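Local coordinates for Lmo0131 protein (Listeria monocytogenes, PDB 4Q6J), which probably hydrolyses the second messenger cyclic di-GMP as an EAL-domain phosphodiesterase built on a TIM-barrel fold, at residues Y23-V28 / Y230-Y235; E212-M217 / Y234-P239. All coordinates share one frame; numbering follows the deposited sequence.

Interaction 1 closes the barrel between strand 20-29 and the chain leaving strand 230-231; interaction 2 sets the turn that follows against the loop after strand 208-211. Their centres lie about 6 Å apart and they share Y234 and Y235. Three further contacts tie them: Q232 O lies 2.9 Å from V214 N and Q25 NE2 lies 2.9 Å from S237 O, both probable hydrogen bonds, while F231 CB packs on F236 CE2. Two ethanediols touch both interactions; one is bonded to Q25, Y234 and E215, the other to Y234 O. Q232 and E212 both reach K176, and Q232 also reaches E39, the glutamate of the EAL signature that, in relatives, helps form the catalytic metal site.

Interaction 1. Residues Y23-V28 / Y230-Y235; sequences YYQPKV and YFQGYY. With EDO (1,2-ethanediol), chain N; EDO (1,2-ethanediol), chain L; EDO (1,2-ethanediol), chain R.
Q232 NE2 is gripped by two carbonyl or carboxylate oxygens, Q25 OE1 at 2.7 Å and E39 OE1. The bond to Q25 is nearly straight (165° at the hydrogen); Q25 OE1 lies in the amide plane of Q232, whereas NE2 is tilted 27° from the carbonyl plane of Q25, and the amide planes stand 86° apart. Both glutamines are fully extended, with CG anti to the backbone N, which carries each amide across to the other. Q232 OE1 in turn accepts from K176 NZ, so both ends of this buried amide are bonded and its flip is fixed. K27 CG lies 3.3 Å from Q232 OE1, after which its chain bends away, sending NZ to an ethanediol oxygen and, weakly, toward E123. V28 and F231 form an antiparallel hydrogen-bonded pair: V28 N donates to F231 O at 2.9 Å, and F231 N to V28 O at 2.8 Å. Beyond the pair the two segments diverge and a water bridges them, donating to P26 O at 2.8 Å and accepting from G233 N at 3.0 Å. The join is characteristic of the EAL barrel, whose first strand runs antiparallel to both its neighbours: strand 20-29 sits between strands 35-45 and 230-231, the latter flanked by parallel strand 208-211, while F231 packs against helix 217-225.

Interaction 2. Residues E212-M217 / Y234-P239; sequences EGVEDM and YYFSRP. With EDO (1,2-ethanediol), chain R; EDO (1,2-ethanediol), chain L.
One face of the Y235 ring lies against the backbone of D216, whose C stands 4.1 Å above the plane toward the rim. At the ring's edge, in its plane, is F236 CE2, and Y235 CD2 in turn sits over a face of the F236 ring. On the Y234 ring, an ethanediol carbon, C1, lies 3.5 Å above one face, over the centre. The backbone at Y235 directly follows the E-G-V-E sequence of residues 212-215, a motif of EAL domains. With CG turned anti to the backbone N (chi1 -176°), the Y235 ring comes to lie over D216 and M217. Its CB is 3.4 Å from E215 O. A single backbone hydrogen bond joins the segments: Y235 N donates to V214 O at 3.2 Å, almost straight at 172°. V214 CG1 meets F236 CE2 obliquely, on the inner side of the contact, where V214 also packs on V220 and L223. The outer side is polar. A bend at chi2 (-102°) folds the E215 carboxylate back so that OE2 lies 3.6 Å from Y234 CB. There OE2 also accepts from an oxygen of a different ethanediol that itself accepts from Y234 N, and both carboxylate oxygens are bonded by a second subunit, OE1 by T9 and OE2 by S8. Y234 OH is bonded to D5 of that second subunit, so this surface belongs to a contact between subunits. D216 N-caps helix 217-225, its OD1 accepting from Q219 N. At the first turn of that helix, selenomethionine M217 makes an oblique Met-aromatic contact with the Y235 ring, its SE 3.5 Å from Y235 OH.

Interaction 1. Residues Y23-V28 / Y230-Y235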
loop_
_atom_site.group_PDB
_atom_site.type_symbol
_atom_site.label_atom_id
_atom_site.label_comp_id
_atom_site.label_asym_id
_atom_site.label_seq_id
_atom_site.Cartn_x
_atom_site.Cartn_y
_atom_site.Cartn_z
ATOM N N TYR B 23 -18.622 -15.309 -16.396
ATOM C CA TYR B 23 -18.296 -15.154 -17.797
ATOM C C TYR B 23 -16.967 -15.825 -18.016
ATOM O O TYR B 23 -16.262 -16.132 -17.047
ATOM C CB TYR B 23 -18.240 -13.676 -18.173
ATOM C CG TYR B 23 -19.591 -13.021 -18.436
ATOM C CD1 TYR B 23 -20.786 -13.663 -18.098
ATOM C CD2 TYR B 23 -19.668 -11.772 -19.044
ATOM C CE1 TYR B 23 -22.005 -13.080 -18.343
ATOM C CE2 TYR B 23 -20.897 -11.170 -19.294
ATOM C CZ TYR B 23 -22.058 -11.829 -18.943
ATOM O OH TYR B 23 -23.274 -11.232 -19.193
ATOM N N TYR B 24 -16.617 -16.039 -19.287
ATOM C CA TYR B 24 -15.449 -16.843 -19.676
ATOM C C TYR B 24 -14.680 -16.177 -20.802
ATOM O O TYR B 24 -15.274 -15.781 -21.805
ATOM C CB TYR B 24 -15.905 -18.221 -20.169
ATOM C CG TYR B 24 -16.667 -18.972 -19.131
ATOM C CD1 TYR B 24 -16.005 -19.599 -18.088
ATOM C CD2 TYR B 24 -18.054 -19.034 -19.166
ATOM C CE1 TYR B 24 -16.693 -20.277 -17.108
ATOM C CE2 TYR B 24 -18.759 -19.719 -18.184
ATOM C CZ TYR B 24 -18.066 -20.331 -17.155
ATOM O OH TYR B 24 -18.735 -21.009 -16.175
ATOM N N GLN B 25 -13.366 -16.067 -20.667
ATOM C CA GLN B 25 -12.572 -15.523 -21.763
ATOM C C GLN B 25 -11.624 -16.613 -22.311
ATOM O O GLN B 25 -10.829 -17.174 -21.557
ATOM C CB GLN B 25 -11.809 -14.263 -21.337
ATOM C CG GLN B 25 -11.178 -13.597 -22.560
ATOM C CD GLN B 25 -10.399 -12.313 -22.286
ATOM O OE1 GLN B 25 -9.732 -12.186 -21.263
ATOM N NE2 GLN B 25 -10.467 -11.362 -23.223
ATOM N N PRO B 26 -11.723 -16.951 -23.630
ATOM C CA PRO B 26 -10.873 -18.040 -24.127
ATOM C C PRO B 26 -9.370 -17.757 -23.983
ATOM O O PRO B 26 -8.911 -16.616 -24.102
ATOM C CB PRO B 26 -11.228 -18.130 -25.620
ATOM C CG PRO B 26 -12.437 -17.416 -25.780
ATOM C CD PRO B 26 -12.525 -16.379 -24.718
ATOM N N LYS B 27 -8.625 -18.819 -23.719
ATOM C CA LYS B 27 -7.184 -18.815 -23.831
ATOM C C LYS B 27 -6.848 -19.764 -24.978
ATOM O O LYS B 27 -7.393 -20.864 -25.062
ATOM C CB LYS B 27 -6.537 -19.271 -22.520
ATOM C CG LYS B 27 -6.635 -18.209 -21.450
ATOM C CD LYS B 27 -6.157 -18.748 -20.155
ATOM C CE LYS B 27 -7.001 -19.927 -19.725
ATOM N NZ LYS B 27 -6.522 -20.426 -18.414
ATOM N N VAL B 28 -5.944 -19.319 -25.845
ATOM C CA VAL B 28 -5.636 -19.990 -27.093
ATOM C C VAL B 28 -4.179 -20.438 -27.064
ATOM O O VAL B 28 -3.313 -19.710 -26.614
ATOM C CB VAL B 28 -5.875 -19.011 -28.274
ATOM C CG1 VAL B 28 -5.235 -19.473 -29.504
ATOM C CG2 VAL B 28 -7.377 -18.775 -28.488
ATOM N N TYR B 230 0.465 -19.307 -24.411
ATOM C CA TYR B 230 -0.984 -19.111 -24.527
ATOM C C TYR B 230 -1.313 -17.654 -24.634
ATOM O O TYR B 230 -0.622 -16.824 -24.058
ATOM C CB TYR B 230 -1.734 -19.644 -23.311
ATOM C CG TYR B 230 -1.411 -21.081 -22.977
ATOM C CD1 TYR B 230 -1.850 -22.117 -23.783
ATOM C CD2 TYR B 230 -0.680 -21.403 -21.845
ATOM C CE1 TYR B 230 -1.552 -23.430 -23.486
ATOM C CE2 TYR B 230 -0.388 -22.716 -21.527
ATOM C CZ TYR B 230 -0.827 -23.725 -22.351
ATOM O OH TYR B 230 -0.540 -25.018 -22.033
ATOM N N PHE B 231 -2.394 -17.360 -25.345
ATOM C CA PHE B 231 -2.858 -15.991 -25.541
ATOM C C PHE B 231 -4.273 -15.792 -24.998
ATOM O O PHE B 231 -5.101 -16.699 -25.033
ATOM C CB PHE B 231 -2.901 -15.641 -27.035
ATOM C CG PHE B 231 -1.569 -15.743 -27.754
ATOM C CD1 PHE B 231 -0.395 -15.298 -27.156
ATOM C CD2 PHE B 231 -1.503 -16.281 -29.031
ATOM C CE1 PHE B 231 0.812 -15.380 -27.831
ATOM C CE2 PHE B 231 -0.299 -16.367 -29.688
ATOM C CZ PHE B 231 0.849 -15.922 -29.088
ATOM N N GLN B 232 -4.551 -14.571 -24.568
ATOM C CA GLN B 232 -5.868 -14.166 -24.164
ATOM C C GLN B 232 -6.013 -12.663 -24.510
ATOM O O GLN B 232 -5.095 -11.892 -24.337
ATOM C CB GLN B 232 -5.991 -14.419 -22.659
ATOM C CG GLN B 232 -7.287 -14.124 -22.037
ATOM C CD GLN B 232 -7.261 -14.454 -20.573
ATOM O OE1 GLN B 232 -6.402 -15.180 -20.109
ATOM N NE2 GLN B 232 -8.198 -13.925 -19.843
ATOM N N GLY B 233 -7.152 -12.263 -25.035
ATOM C CA GLY B 233 -7.372 -10.857 -25.265
ATOM C C GLY B 233 -8.412 -10.643 -26.324
ATOM O O GLY B 233 -8.871 -11.596 -26.936
ATOM N N TYR B 234 -8.747 -9.380 -26.554
ATOM C CA TYR B 234 -9.803 -8.992 -27.481
ATOM C C TYR B 234 -9.665 -9.609 -28.885
ATOM O O TYR B 234 -10.662 -9.913 -29.551
ATOM C CB TYR B 234 -9.901 -7.453 -27.567
ATOM C CG TYR B 234 -11.289 -6.983 -27.881
ATOM C CD1 TYR B 234 -12.247 -6.869 -26.879
ATOM C CD2 TYR B 234 -11.661 -6.686 -29.188
ATOM C CE1 TYR B 234 -13.530 -6.456 -27.175
ATOM C CE2 TYR B 234 -12.949 -6.266 -29.492
ATOM C CZ TYR B 234 -13.877 -6.156 -28.486
ATOM O OH TYR B 234 -15.160 -5.733 -28.792
ATOM N N TYR B 235 -8.429 -9.807 -29.324
ATOM C CA TYR B 235 -8.145 -10.303 -30.672
ATOM C C TYR B 235 -8.796 -11.659 -30.932
ATOM O O TYR B 235 -9.132 -12.017 -32.078
ATOM C CB TYR B 235 -6.633 -10.391 -30.904
ATOM C CG TYR B 235 -6.251 -10.806 -32.312
ATOM C CD1 TYR B 235 -6.380 -9.923 -33.373
ATOM C CD2 TYR B 235 -5.758 -12.077 -32.581
ATOM C CE1 TYR B 235 -6.039 -10.296 -34.665
ATOM C CE2 TYR B 235 -5.420 -12.467 -33.869
ATOM C CZ TYR B 235 -5.561 -11.568 -34.913
ATOM O OH TYR B 235 -5.230 -11.922 -36.212
HETATM C C1 EDO N . -2.907 -21.714 -18.897
HETATM O O1 EDO N . -3.705 -20.936 -17.992
HETATM C C2 EDO N . -3.742 -22.242 -20.051
HETATM O O2 EDO N . -4.148 -21.168 -20.905
HETATM C C1 EDO L . -8.366 -6.909 -23.813
HETATM O O1 EDO L . -7.582 -7.488 -24.858
HETATM C C2 EDO L . -8.683 -7.916 -22.731
HETATM O O2 EDO L . -9.517 -8.958 -23.233
HETATM C C1 EDO R . -13.754 -9.758 -29.344
HETATM O O1 EDO R . -15.074 -9.746 -28.807
HETATM C C2 EDO R . -13.905 -9.862 -30.850
HETATM O O2 EDO R . -12.631 -9.971 -31.487
HETATM O O HOH W 1 -9.286 -14.252 -25.495
#

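Interaction 2. Residues E212-M217 / Y234-P239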
loop_
_atom_site.group_PDB
_atom_site.type_symbol
_atom_site.label_atom_id
_atom_site.label_comp_id
_atom_site.label_asym_id
_atom_site.label_seq_id
_atom_site.Cartn_x
_atom_site.Cartn_y
_atom_site.Cartn_z
ATOM N N GLU B 212 -2.152 -11.962 -21.382
ATOM C CA GLU B 212 -3.471 -11.378 -21.563
ATOM C C GLU B 212 -3.328 -10.020 -22.239
ATOM O O GLU B 212 -2.229 -9.474 -22.337
ATOM C CB GLU B 212 -4.172 -11.163 -20.227
ATOM C CG GLU B 212 -4.101 -12.331 -19.290
ATOM C CD GLU B 212 -4.989 -12.124 -18.064
ATOM O OE1 GLU B 212 -5.814 -11.186 -18.063
ATOM O OE2 GLU B 212 -4.870 -12.886 -17.092
ATOM N N GLY B 213 -4.448 -9.476 -22.694
ATOM C CA GLY B 213 -4.444 -8.169 -23.310
ATOM C C GLY B 213 -3.956 -8.223 -24.740
ATOM O O GLY B 213 -3.572 -7.200 -25.291
ATOM N N VAL B 214 -3.975 -9.405 -25.351
ATOM C CA VAL B 214 -3.569 -9.505 -26.745
ATOM C C VAL B 214 -4.635 -8.849 -27.629
ATOM O O VAL B 214 -5.802 -9.229 -27.596
ATOM C CB VAL B 214 -3.288 -10.965 -27.192
ATOM C CG1 VAL B 214 -2.975 -11.023 -28.683
ATOM C CG2 VAL B 214 -2.121 -11.533 -26.400
ATOM N N GLU B 215 -4.228 -7.860 -28.413
ATOM C CA GLU B 215 -5.173 -7.083 -29.187
ATOM C C GLU B 215 -5.002 -7.215 -30.705
ATOM O O GLU B 215 -5.968 -7.059 -31.450
ATOM C CB GLU B 215 -5.104 -5.624 -28.744
ATOM C CG GLU B 215 -5.486 -5.435 -27.284
ATOM C CD GLU B 215 -6.896 -4.913 -27.095
ATOM O OE1 GLU B 215 -7.363 -4.149 -27.963
ATOM O OE2 GLU B 215 -7.532 -5.250 -26.080
ATOM N N ASP B 216 -3.790 -7.506 -31.182
ATOM C CA ASP B 216 -3.566 -7.518 -32.632
ATOM C C ASP B 216 -2.557 -8.557 -33.117
ATOM O O ASP B 216 -1.794 -9.113 -32.337
ATOM C CB ASP B 216 -3.238 -6.114 -33.165
ATOM C CG ASP B 216 -1.854 -5.602 -32.746
ATOM O OD1 ASP B 216 -0.901 -6.365 -32.600
ATOM O OD2 ASP B 216 -1.701 -4.388 -32.600
HETATM N N MSE B 217 -2.571 -8.798 -34.418
HETATM C CA MSE B 217 -1.752 -9.837 -35.012
HETATM C C MSE B 217 -0.233 -9.554 -34.905
HETATM O O MSE B 217 0.545 -10.460 -34.805
HETATM C CB MSE B 217 -2.205 -10.084 -36.469
HETATM C CG MSE B 217 -1.560 -11.293 -37.157
HETATM SE SE MSE B 217 -1.936 -12.999 -36.297
HETATM C CE MSE B 217 -0.158 -13.750 -36.399
ATOM N N TYR B 234 -8.747 -9.380 -26.554
ATOM C CA TYR B 234 -9.803 -8.992 -27.481
ATOM C C TYR B 234 -9.665 -9.609 -28.885
ATOM O O TYR B 234 -10.662 -9.913 -29.551
ATOM C CB TYR B 234 -9.901 -7.453 -27.567
ATOM C CG TYR B 234 -11.289 -6.983 -27.881
ATOM C CD1 TYR B 234 -12.247 -6.869 -26.879
ATOM C CD2 TYR B 234 -11.661 -6.686 -29.188
ATOM C CE1 TYR B 234 -13.530 -6.456 -27.175
ATOM C CE2 TYR B 234 -12.949 -6.266 -29.492
ATOM C CZ TYR B 234 -13.877 -6.156 -28.486
ATOM O OH TYR B 234 -15.160 -5.733 -28.792
ATOM N N TYR B 235 -8.429 -9.807 -29.324
ATOM C CA TYR B 235 -8.145 -10.303 -30.672
ATOM C C TYR B 235 -8.796 -11.659 -30.932
ATOM O O TYR B 235 -9.132 -12.017 -32.078
ATOM C CB TYR B 235 -6.633 -10.391 -30.904
ATOM C CG TYR B 235 -6.251 -10.806 -32.312
ATOM C CD1 TYR B 235 -6.380 -9.923 -33.373
ATOM C CD2 TYR B 235 -5.758 -12.077 -32.581
ATOM C CE1 TYR B 235 -6.039 -10.296 -34.665
ATOM C CE2 TYR B 235 -5.420 -12.467 -33.869
ATOM C CZ TYR B 235 -5.561 -11.568 -34.913
ATOM O OH TYR B 235 -5.230 -11.922 -36.212
ATOM N N PHE B 236 -8.964 -12.413 -29.860
ATOM C CA PHE B 236 -9.622 -13.692 -29.937
ATOM C C PHE B 236 -11.059 -13.536 -29.471
ATOM O O PHE B 236 -11.993 -13.737 -30.262
ATOM C CB PHE B 236 -8.822 -14.716 -29.150
ATOM C CG PHE B 236 -7.430 -14.883 -29.685
ATOM C CD1 PHE B 236 -7.215 -15.597 -30.844
ATOM C CD2 PHE B 236 -6.348 -14.248 -29.084
ATOM C CE1 PHE B 236 -5.941 -15.729 -31.379
ATOM C CE2 PHE B 236 -5.064 -14.369 -29.613
ATOM C CZ PHE B 236 -4.859 -15.118 -30.757
ATOM N N SER B 237 -11.245 -13.130 -28.217
ATOM C CA SER B 237 -12.603 -12.890 -27.698
ATOM C C SER B 237 -12.638 -12.137 -26.357
ATOM O O SER B 237 -11.917 -12.493 -25.427
ATOM C CB SER B 237 -13.366 -14.220 -27.554
ATOM O OG SER B 237 -14.728 -14.015 -27.213
ATOM N N ARG B 238 -13.487 -11.112 -26.259
ATOM C CA ARG B 238 -13.861 -10.558 -24.968
ATOM C C ARG B 238 -14.459 -11.672 -24.090
ATOM O O ARG B 238 -14.830 -12.734 -24.591
ATOM C CB ARG B 238 -14.906 -9.479 -25.184
ATOM C CG ARG B 238 -16.153 -9.971 -25.898
ATOM C CD ARG B 238 -16.931 -8.817 -26.510
ATOM N NE ARG B 238 -18.219 -8.635 -25.851
ATOM C CZ ARG B 238 -19.386 -9.062 -26.329
ATOM N NH1 ARG B 238 -19.437 -9.697 -27.487
ATOM N NH2 ARG B 238 -20.509 -8.853 -25.646
ATOM N N PRO B 239 -14.564 -11.438 -22.778
ATOM C CA PRO B 239 -15.274 -12.428 -21.958
ATOM C C PRO B 239 -16.775 -12.488 -22.302
ATOM O O PRO B 239 -17.378 -11.454 -22.575
ATOM C CB PRO B 239 -15.047 -11.909 -20.538
ATOM C CG PRO B 239 -13.815 -11.061 -20.658
ATOM C CD PRO B 239 -13.957 -10.386 -21.950
HETATM C C1 EDO R . -13.754 -9.758 -29.344
HETATM O O1 EDO R . -15.074 -9.746 -28.807
HETATM C C2 EDO R . -13.905 -9.862 -30.850
HETATM O O2 EDO R . -12.631 -9.971 -31.487
HETATM C C1 EDO L . -8.366 -6.909 -23.813
HETATM O O1 EDO L . -7.582 -7.488 -24.858
HETATM C C2 EDO L . -8.683 -7.916 -22.731
HETATM O O2 EDO L . -9.517 -8.958 -23.233
#